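Long-range contacts in 3-phosphoshikimate 1-carboxyvinyltransferase (Streptomyces sviceus, PDB 7M0O), which probably catalyses transfer of the enolpyruvyl group of phosphoenolpyruvate to the 5-hydroxyl of shikimate-3-phosphate, the sixth step of chorismate biosynthesis: residues L27-R32 with T53-Q58; R262-E267 with G281-L286; Y96-S101 with G130-T135. All blocks are in the same frame, centred on the assembly; numbering follows the deposited sequence.

Contact 1. Residues L27-R32 with T53-Q58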
loop_
_atom_site.group_PDB
_atom_site.type_symbol
_atom_site.label_atom_id
_atom_site.label_comp_id
_atom_site.label_asym_id
_atom_site.label_seq_id
_atom_site.Cartn_x
_atom_site.Cartn_y
_atom_site.Cartn_z
ATOM N N LEU A 27 0.939 -10.902 13.800
ATOM C CA LEU A 27 0.537 -10.351 12.515
ATOM C C LEU A 27 -0.004 -11.487 11.658
ATOM O O LEU A 27 0.696 -12.481 11.425
ATOM C CB LEU A 27 1.717 -9.680 11.817
ATOM C CG LEU A 27 2.434 -8.587 12.614
ATOM C CD1 LEU A 27 3.505 -7.952 11.754
ATOM C CD2 LEU A 27 1.420 -7.553 13.076
ATOM N N VAL A 28 -1.232 -11.339 11.175
ATOM C CA VAL A 28 -1.877 -12.390 10.391
ATOM C C VAL A 28 -1.809 -12.035 8.906
ATOM O O VAL A 28 -2.188 -10.930 8.498
ATOM C CB VAL A 28 -3.324 -12.603 10.867
ATOM C CG1 VAL A 28 -3.954 -13.768 10.152
ATOM C CG2 VAL A 28 -3.339 -12.830 12.377
ATOM N N ARG A 29 -1.329 -12.983 8.096
ATOM C CA ARG A 29 -1.158 -12.867 6.649
ATOM C C ARG A 29 -0.344 -11.652 6.206
ATOM O O ARG A 29 -0.742 -10.977 5.246
ATOM C CB ARG A 29 -2.517 -12.824 5.941
ATOM C CG ARG A 29 -3.558 -13.839 6.430
ATOM C CD ARG A 29 -3.003 -15.253 6.456
ATOM N NE ARG A 29 -3.958 -16.243 5.960
ATOM C CZ ARG A 29 -5.011 -16.685 6.642
ATOM N NH1 ARG A 29 -5.268 -16.227 7.862
ATOM N NH2 ARG A 29 -5.815 -17.589 6.097
ATOM N N PRO A 30 0.795 -11.342 6.825
ATOM C CA PRO A 30 1.627 -10.254 6.294
ATOM C C PRO A 30 2.153 -10.601 4.904
ATOM O O PRO A 30 2.255 -11.765 4.517
ATOM C CB PRO A 30 2.772 -10.155 7.306
ATOM C CG PRO A 30 2.924 -11.557 7.794
ATOM C CD PRO A 30 1.509 -12.092 7.879
ATOM N N LEU A 31 2.469 -9.563 4.135
ATOM C CA LEU A 31 3.110 -9.772 2.843
ATOM C C LEU A 31 4.520 -10.317 3.053
ATOM O O LEU A 31 5.296 -9.773 3.851
ATOM C CB LEU A 31 3.152 -8.462 2.051
ATOM C CG LEU A 31 3.985 -8.486 0.762
ATOM C CD1 LEU A 31 3.370 -9.434 -0.258
ATOM C CD2 LEU A 31 4.162 -7.104 0.167
ATOM N N ARG A 32 4.853 -11.390 2.334
ATOM C CA ARG A 32 6.211 -11.920 2.320
ATOM C C ARG A 32 6.886 -11.434 1.042
ATOM O O ARG A 32 6.551 -11.892 -0.059
ATOM C CB ARG A 32 6.204 -13.443 2.397
ATOM C CG ARG A 32 5.931 -13.975 3.799
ATOM C CD ARG A 32 5.983 -15.497 3.791
ATOM N NE ARG A 32 5.999 -16.095 5.125
ATOM C CZ ARG A 32 7.093 -16.566 5.719
ATOM N NH1 ARG A 32 8.273 -16.505 5.109
ATOM N NH2 ARG A 32 7.006 -17.110 6.923
ATOM N N THR A 53 5.267 -18.488 10.842
ATOM C CA THR A 53 4.625 -19.630 10.195
ATOM C C THR A 53 4.272 -19.180 8.781
ATOM O O THR A 53 4.482 -18.008 8.438
ATOM C CB THR A 53 3.370 -20.108 10.944
ATOM O OG1 THR A 53 2.309 -19.146 10.829
ATOM C CG2 THR A 53 3.659 -20.386 12.409
ATOM N N PRO A 54 3.736 -20.052 7.922
ATOM C CA PRO A 54 3.314 -19.575 6.595
ATOM C C PRO A 54 2.175 -18.561 6.645
ATOM O O PRO A 54 1.946 -17.869 5.642
ATOM C CB PRO A 54 2.891 -20.860 5.872
ATOM C CG PRO A 54 3.646 -21.947 6.565
ATOM C CD PRO A 54 3.714 -21.525 8.005
ATOM N N ASP A 55 1.489 -18.427 7.783
ATOM C CA ASP A 55 0.303 -17.589 7.919
ATOM C C ASP A 55 0.481 -16.405 8.859
ATOM O O ASP A 55 -0.201 -15.395 8.678
ATOM C CB ASP A 55 -0.890 -18.419 8.417
ATOM C CG ASP A 55 -1.537 -19.252 7.314
ATOM O OD1 ASP A 55 -2.338 -20.155 7.648
ATOM O OD2 ASP A 55 -1.247 -19.016 6.116
ATOM N N THR A 56 1.347 -16.503 9.876
ATOM C CA THR A 56 1.432 -15.481 10.920
ATOM C C THR A 56 2.878 -15.262 11.335
ATOM O O THR A 56 3.677 -16.200 11.380
ATOM C CB THR A 56 0.620 -15.834 12.198
ATOM O OG1 THR A 56 1.136 -17.032 12.799
ATOM C CG2 THR A 56 -0.861 -16.028 11.892
ATOM N N TRP A 57 3.203 -14.012 11.665
ATOM C CA TRP A 57 4.480 -13.652 12.273
ATOM C C TRP A 57 4.238 -13.221 13.712
ATOM O O TRP A 57 3.259 -12.522 14.009
ATOM C CB TRP A 57 5.181 -12.519 11.516
ATOM C CG TRP A 57 5.587 -12.864 10.111
ATOM C CD1 TRP A 57 5.194 -13.953 9.378
ATOM C CD2 TRP A 57 6.433 -12.090 9.253
ATOM N NE1 TRP A 57 5.760 -13.910 8.125
ATOM C CE2 TRP A 57 6.523 -12.772 8.025
ATOM C CE3 TRP A 57 7.131 -10.890 9.411
ATOM C CZ2 TRP A 57 7.291 -12.295 6.961
ATOM C CZ3 TRP A 57 7.885 -10.417 8.354
ATOM C CH2 TRP A 57 7.960 -11.117 7.147
ATOM N N GLN A 58 5.137 -13.631 14.601
ATOM C CA GLN A 58 5.044 -13.350 16.026
ATOM C C GLN A 58 6.259 -12.531 16.441
ATOM O O GLN A 58 7.396 -12.937 16.177
ATOM C CB GLN A 58 4.987 -14.664 16.798
ATOM C CG GLN A 58 4.570 -14.564 18.220
ATOM C CD GLN A 58 3.713 -15.739 18.620
ATOM O OE1 GLN A 58 2.540 -15.813 18.265
ATOM N NE2 GLN A 58 4.304 -16.684 19.337
HETATM O O HOH W 1 4.045 -15.612 6.923
#

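Contact 2. Residues R262-E267 with G281-L286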
loop_
_atom_site.group_PDB
_atom_site.type_symbol
_atom_site.label_atom_id
_atom_site.label_comp_id
_atom_site.label_asym_id
_atom_site.label_seq_id
_atom_site.Cartn_x
_atom_site.Cartn_y
_atom_site.Cartn_z
ATOM N N ARG A 262 -21.790 -2.799 -7.181
ATOM C CA ARG A 262 -23.162 -2.996 -6.723
ATOM C C ARG A 262 -24.137 -2.083 -7.471
ATOM O O ARG A 262 -25.229 -2.515 -7.862
ATOM C CB ARG A 262 -23.248 -2.767 -5.212
ATOM C CG ARG A 262 -24.604 -3.192 -4.635
ATOM C CD ARG A 262 -24.812 -2.701 -3.209
ATOM N NE ARG A 262 -23.996 -3.439 -2.246
ATOM C CZ ARG A 262 -22.972 -2.897 -1.589
ATOM N NH1 ARG A 262 -22.646 -1.631 -1.804
ATOM N NH2 ARG A 262 -22.266 -3.613 -0.728
ATOM N N ARG A 263 -23.752 -0.818 -7.692
ATOM C CA ARG A 263 -24.579 0.109 -8.473
ATOM C C ARG A 263 -24.788 -0.363 -9.912
ATOM O O ARG A 263 -25.786 0.007 -10.554
ATOM C CB ARG A 263 -23.936 1.501 -8.493
ATOM C CG ARG A 263 -23.984 2.305 -7.203
ATOM C CD ARG A 263 -23.516 3.742 -7.470
ATOM N NE ARG A 263 -24.425 4.394 -8.406
ATOM C CZ ARG A 263 -24.070 5.281 -9.335
ATOM N NH1 ARG A 263 -22.805 5.683 -9.467
ATOM N NH2 ARG A 263 -25.003 5.785 -10.121
ATOM N N MET A 264 -23.847 -1.129 -10.460
ATOM C CA MET A 264 -24.035 -1.733 -11.772
ATOM C C MET A 264 -24.902 -2.985 -11.720
ATOM O O MET A 264 -25.233 -3.535 -12.774
ATOM C CB MET A 264 -22.669 -2.056 -12.396
ATOM C CG MET A 264 -21.759 -0.836 -12.459
ATOM S SD MET A 264 -20.168 -1.149 -13.250
ATOM C CE MET A 264 -20.646 -1.086 -14.986
ATOM N N GLY A 265 -25.241 -3.475 -10.534
ATOM C CA GLY A 265 -26.150 -4.604 -10.410
ATOM C C GLY A 265 -25.521 -5.902 -9.958
ATOM O O GLY A 265 -26.232 -6.917 -9.869
ATOM N N ALA A 266 -24.219 -5.913 -9.671
ATOM C CA ALA A 266 -23.605 -7.083 -9.057
ATOM C C ALA A 266 -24.145 -7.257 -7.645
ATOM O O ALA A 266 -24.599 -6.302 -7.014
ATOM C CB ALA A 266 -22.078 -6.937 -9.031
ATOM N N GLU A 267 -24.113 -8.502 -7.148
ATOM C CA GLU A 267 -24.453 -8.792 -5.755
ATOM C C GLU A 267 -23.180 -8.637 -4.926
ATOM O O GLU A 267 -22.216 -9.388 -5.108
ATOM C CB GLU A 267 -25.038 -10.200 -5.616
ATOM C CG GLU A 267 -26.513 -10.297 -5.979
ATOM C CD GLU A 267 -27.011 -11.735 -6.101
ATOM O OE1 GLU A 267 -26.254 -12.675 -5.778
ATOM O OE2 GLU A 267 -28.168 -11.922 -6.535
ATOM N N GLY A 281 -25.298 -11.077 -14.238
ATOM C CA GLY A 281 -25.629 -10.859 -15.632
ATOM C C GLY A 281 -26.083 -9.448 -15.944
ATOM O O GLY A 281 -26.113 -9.061 -17.119
ATOM N N GLU A 282 -26.463 -8.684 -14.926
ATOM C CA GLU A 282 -26.839 -7.288 -15.069
ATOM C C GLU A 282 -25.592 -6.448 -14.838
ATOM O O GLU A 282 -24.997 -6.512 -13.757
ATOM C CB GLU A 282 -27.941 -6.916 -14.074
ATOM C CG GLU A 282 -28.607 -5.570 -14.334
ATOM C CD GLU A 282 -29.839 -5.681 -15.224
ATOM O OE1 GLU A 282 -30.592 -6.672 -15.090
ATOM O OE2 GLU A 282 -30.048 -4.785 -16.073
ATOM N N LEU A 283 -25.185 -5.688 -15.856
ATOM C CA LEU A 283 -24.072 -4.737 -15.749
ATOM C C LEU A 283 -24.583 -3.413 -16.296
ATOM O O LEU A 283 -24.523 -3.178 -17.504
ATOM C CB LEU A 283 -22.844 -5.220 -16.506
ATOM C CG LEU A 283 -21.490 -4.785 -15.938
ATOM C CD1 LEU A 283 -21.236 -5.398 -14.582
ATOM C CD2 LEU A 283 -20.357 -5.148 -16.890
ATOM N N ARG A 284 -25.105 -2.562 -15.419
ATOM C CA ARG A 284 -25.805 -1.362 -15.860
ATOM C C ARG A 284 -24.861 -0.170 -15.923
ATOM O O ARG A 284 -24.063 0.060 -15.011
ATOM C CB ARG A 284 -26.978 -1.047 -14.926
ATOM C CG ARG A 284 -27.982 -2.184 -14.886
ATOM C CD ARG A 284 -29.249 -1.825 -14.127
ATOM N NE ARG A 284 -28.972 -1.440 -12.746
ATOM C CZ ARG A 284 -29.034 -2.260 -11.701
ATOM N NH1 ARG A 284 -29.363 -3.537 -11.865
ATOM N NH2 ARG A 284 -28.753 -1.803 -10.489
ATOM N N GLY A 285 -24.989 0.618 -16.992
ATOM C CA GLY A 285 -24.197 1.826 -17.097
ATOM C C GLY A 285 -24.536 2.840 -16.020
ATOM O O GLY A 285 -25.595 2.808 -15.389
ATOM N N LEU A 286 -23.609 3.771 -15.815
ATOM C CA LEU A 286 -23.740 4.752 -14.749
ATOM C C LEU A 286 -22.691 5.833 -14.943
ATOM O O LEU A 286 -21.773 5.703 -15.759
ATOM C CB LEU A 286 -23.586 4.138 -13.352
ATOM C CG LEU A 286 -22.494 3.105 -13.033
ATOM C CD1 LEU A 286 -21.080 3.618 -13.239
ATOM C CD2 LEU A 286 -22.660 2.574 -11.614
HETATM O O HOH W 2 -28.667 -2.599 -7.776
HETATM O O HOH W 3 -28.059 1.219 -9.460
#

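Contact 3. Residues Y96-S101 with G130-T135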
loop_
_atom_site.group_PDB
_atom_site.type_symbol
_atom_site.label_atom_id
_atom_site.label_comp_id
_atom_site.label_asym_id
_atom_site.label_seq_id
_atom_site.Cartn_x
_atom_site.Cartn_y
_atom_site.Cartn_z
ATOM N N TYR A 96 24.526 1.488 16.380
ATOM C CA TYR A 96 23.960 0.710 15.273
ATOM C C TYR A 96 24.449 1.253 13.938
ATOM O O TYR A 96 24.177 2.408 13.589
ATOM C CB TYR A 96 22.428 0.719 15.352
ATOM C CG TYR A 96 21.956 0.303 16.728
ATOM C CD1 TYR A 96 22.118 -1.006 17.160
ATOM C CD2 TYR A 96 21.406 1.229 17.625
ATOM C CE1 TYR A 96 21.714 -1.407 18.421
ATOM C CE2 TYR A 96 20.991 0.830 18.879
ATOM C CZ TYR A 96 21.158 -0.486 19.275
ATOM O OH TYR A 96 20.759 -0.895 20.529
ATOM N N ARG A 97 25.149 0.403 13.185
ATOM C CA ARG A 97 25.737 0.770 11.898
ATOM C C ARG A 97 24.882 0.173 10.782
ATOM O O ARG A 97 24.829 -1.051 10.621
ATOM C CB ARG A 97 27.184 0.285 11.811
ATOM C CG ARG A 97 28.109 0.951 12.815
ATOM C CD ARG A 97 29.483 0.296 12.850
ATOM N NE ARG A 97 29.405 -1.063 13.373
ATOM C CZ ARG A 97 29.456 -1.371 14.665
ATOM N NH1 ARG A 97 29.594 -0.411 15.575
ATOM N NH2 ARG A 97 29.367 -2.640 15.047
ATOM N N PHE A 98 24.214 1.035 10.017
ATOM C CA PHE A 98 23.325 0.607 8.944
ATOM C C PHE A 98 24.006 0.732 7.586
ATOM O O PHE A 98 24.821 1.629 7.352
ATOM C CB PHE A 98 22.039 1.443 8.952
ATOM C CG PHE A 98 21.152 1.172 10.136
ATOM C CD1 PHE A 98 21.254 1.926 11.296
ATOM C CD2 PHE A 98 20.195 0.168 10.080
ATOM C CE1 PHE A 98 20.430 1.668 12.391
ATOM C CE2 PHE A 98 19.367 -0.086 11.173
ATOM C CZ PHE A 98 19.493 0.669 12.330
ATOM N N ASP A 99 23.668 -0.191 6.692
ATOM C CA ASP A 99 24.099 -0.108 5.307
ATOM C C ASP A 99 23.005 -0.722 4.442
ATOM O O ASP A 99 22.089 -1.381 4.937
ATOM C CB ASP A 99 25.459 -0.805 5.088
ATOM C CG ASP A 99 26.170 -0.301 3.859
ATOM O OD1 ASP A 99 25.656 0.653 3.227
ATOM O OD2 ASP A 99 27.235 -0.871 3.517
ATOM N N ALA A 100 23.094 -0.493 3.139
ATOM C CA ALA A 100 22.122 -1.061 2.217
ATOM C C ALA A 100 22.866 -1.591 0.996
ATOM O O ALA A 100 24.082 -1.480 0.895
ATOM C CB ALA A 100 21.060 -0.017 1.852
ATOM N N SER A 101 22.127 -2.195 0.080
ATOM C CA SER A 101 22.733 -2.666 -1.149
ATOM C C SER A 101 23.265 -1.474 -1.947
ATOM O O SER A 101 22.822 -0.335 -1.752
ATOM C CB SER A 101 21.698 -3.439 -1.962
ATOM O OG SER A 101 20.745 -2.553 -2.506
ATOM N N GLY A 130 22.267 12.170 3.866
ATOM C CA GLY A 130 20.988 11.585 3.526
ATOM C C GLY A 130 21.026 10.108 3.187
ATOM O O GLY A 130 19.969 9.459 3.200
ATOM N N HIS A 131 22.205 9.558 2.894
ATOM C CA HIS A 131 22.329 8.208 2.353
ATOM C C HIS A 131 22.845 7.223 3.400
ATOM O O HIS A 131 23.577 7.588 4.322
ATOM C CB HIS A 131 23.297 8.195 1.158
ATOM C CG HIS A 131 22.851 9.032 0.004
ATOM N ND1 HIS A 131 22.430 8.483 -1.185
ATOM C CD2 HIS A 131 22.770 10.376 -0.153
ATOM C CE1 HIS A 131 22.089 9.448 -2.020
ATOM N NE2 HIS A 131 22.299 10.608 -1.425
ATOM N N HIS A 132 22.455 5.960 3.243
ATOM C CA HIS A 132 23.230 4.860 3.801
ATOM C C HIS A 132 24.595 4.775 3.105
ATOM O O HIS A 132 24.718 5.099 1.924
ATOM C CB HIS A 132 22.478 3.538 3.630
ATOM C CG HIS A 132 21.309 3.398 4.556
ATOM N ND1 HIS A 132 21.449 2.969 5.859
ATOM C CD2 HIS A 132 19.992 3.668 4.387
ATOM C CE1 HIS A 132 20.264 2.966 6.448
ATOM N NE2 HIS A 132 19.364 3.387 5.578
ATOM N N PRO A 133 25.642 4.327 3.813
ATOM C CA PRO A 133 25.647 3.857 5.203
ATOM C C PRO A 133 25.516 5.004 6.208
ATOM O O PRO A 133 25.928 6.136 5.942
ATOM C CB PRO A 133 27.010 3.150 5.325
ATOM C CG PRO A 133 27.856 3.788 4.287
ATOM C CD PRO A 133 26.940 4.107 3.148
ATOM N N LEU A 134 24.911 4.704 7.353
ATOM C CA LEU A 134 24.783 5.690 8.417
ATOM C C LEU A 134 24.856 4.987 9.759
ATOM O O LEU A 134 24.528 3.800 9.881
ATOM C CB LEU A 134 23.483 6.484 8.295
ATOM C CG LEU A 134 22.188 5.674 8.265
ATOM C CD1 LEU A 134 21.646 5.495 9.696
ATOM C CD2 LEU A 134 21.158 6.352 7.389
ATOM N N THR A 135 25.254 5.736 10.775
ATOM C CA THR A 135 25.499 5.176 12.095
ATOM C C THR A 135 24.672 5.935 13.125
ATOM O O THR A 135 24.728 7.166 13.170
ATOM C CB THR A 135 26.994 5.244 12.413
ATOM O OG1 THR A 135 27.700 4.440 11.455
ATOM C CG2 THR A 135 27.288 4.730 13.823
HETATM O O HOH W 4 27.256 2.660 8.962
#

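Contact 1. Residues L27-R32 with T53-Q58
The antiparallel ladder between strands 24-28 and 56-60, the inner pair of a four-stranded mixed sheet, frays here beyond Leu-27/Trp-57 and Val-28/Thr-56. Leu-27 N donates to Trp-57 O at 2.8 Å, and Trp-57 N returns a bond to Leu-27 O. One step past the strand, Arg-29 N still reaches Asp-55 O at 2.7 Å. The side chains of these two lie alongside each other, with the carboxylate over a guanidinium face: Arg-29 NE and Asp-55 OD2, 3.9 Å apart, make a long salt bridge of charge alone.

With CG anti to its carbonyl carbon (chi1 -64°), Trp-57 turns its indole against Pro-30 and Arg-32. Pro-30 CG stands 3.6 Å from the centroid of its five-membered ring, 4° off the normal, a CH-pi contact. With an alanine at Trp-57, Pro-30 would probably lose its support and a gap would open toward helices 8-20 and 34-45, which the indole also touches. The Arg-32 guanidinium stands 80° to the indole, its NH2 donating to Thr-53 O at 3.1 Å from above the carbonyl plane. A water accepts from Arg-32 NE at 2.7 Å and donates to Thr-53 O at 2.9 Å.

Contact 2. Residues R262-E267 with G281-L286
Met-264 and Arg-284 bring their CA atoms within 4.5 Å where helix 257-263 gives way to a Schellman motif, Gly-265 turning to positive phi (109°) and bonding from its N back to Arg-262 O, while Arg-284 N donates to Met-264 O at 2.8 Å, in the carbonyl plane and on a lone pair. The same oxygen also takes a CA-H...O contact from Leu-283 CA.

Arg-284 folds its chain, bent at chi3 (-59°), back over the helix end, and one face of its guanidinium covers Met-264 O and Gly-265 N. Its NH1 lies 3.7 Å from Gly-265 CA, and a side chain on that glycine would run into it. Two waters sit in the guanidinium plane at its edge. One accepts from Arg-284 NH2 at 2.8 Å; the other, also held by NH2, donates to Arg-263 O at 2.8 Å. A positive group among these last-turn carbonyls probably sits favourably at the negative end of the helix dipole.

The apolar half belongs to Met-264. Its CE meets Leu-283 CG at 3.9 Å, and its CG packs 3.6 Å from Leu-286 CD2, the two side chains crossing at about a right angle. That same methyl lies 3.5 Å from Arg-263 CB and over the centre of one face of the Arg-263 guanidinium, whose NH1 bonds to Thr-287 O.

Ala-266 and Leu-283 rest on Ala-234 and Leu-235 at the end of helix 223-235. After Ala-266 the chain enters strands 267-270 and 274-278, and Leu-286, where strand 286-289 begins, bonds through its backbone to Arg-312 of strand 311-314.

Contact 3. Residues Y96-S101 with G130-T135
Phe-98 and Leu-134 make the hydrogen-bonded pair of the ladder: Phe-98 N donates to Leu-134 O at 2.8 Å, almost in line with the carbonyl, whereas Leu-134 N meets Phe-98 O at 3.1 Å, tilted 35° from its plane. A water donates to both Phe-98 O and Thr-135 OG1, tying the next pair, Arg-97/Thr-135, to this one.

Apolar contacts gather beside Phe-98 and Leu-134. Leu-134 CD1 touches Phe-98 CD1 at 3.9 Å, and the His-132 ring brings its edge to Phe-98 CB, with CE1 3.4 Å away. The Phe-98 ring packs on Leu-85, Pro-86 and Ala-89 of helix 79-90, the helix of a beta-alpha-beta crossover linking the parallel neighbours 70-74 and 95-99; strand 134-139 then adds itself antiparallel.

Of the polar groups, His-132 bonds through NE2 to Ala-82 O, while its buried ND1 finds no partner. The peptide bond between His-132 and Pro-133 is cis. On the opposite side of the ladder, Arg-97 CG runs alongside Thr-135 OG1, which also bonds to Glu-126 OE2, while the Arg-97 guanidinium goes on to Asp-72 and Glu-70. Asp-99, its CG anti to the backbone N (chi1 -158°), lays OD1 3.5 Å from Pro-133 CB and salt-bridges Arg-105 through OD2.

How the contacts relate
Along the chain the order is contact 1, contact 3, contact 2, each closing before the next opens. Contacts 1 and 3 lie in one half of the molecule, their centres 27 Å apart, on different four-stranded sheets; contact 2 lies in the other half, with its centre 52 Å from that of contact 3, across the centre of the chain. None touches another. The sheet of contact 3 and the one that begins at strand 286-289, beside contact 2, share the strand order 1-2-4-3, consistent with the repeated beta-alpha units of the two-domain EPSP synthase fold. Contact 1 comes nearest the residues predicted to bind substrate, the Leu-31 side chain lying about 4 Å from that of Lys-8; contact 2 lies away from all of these.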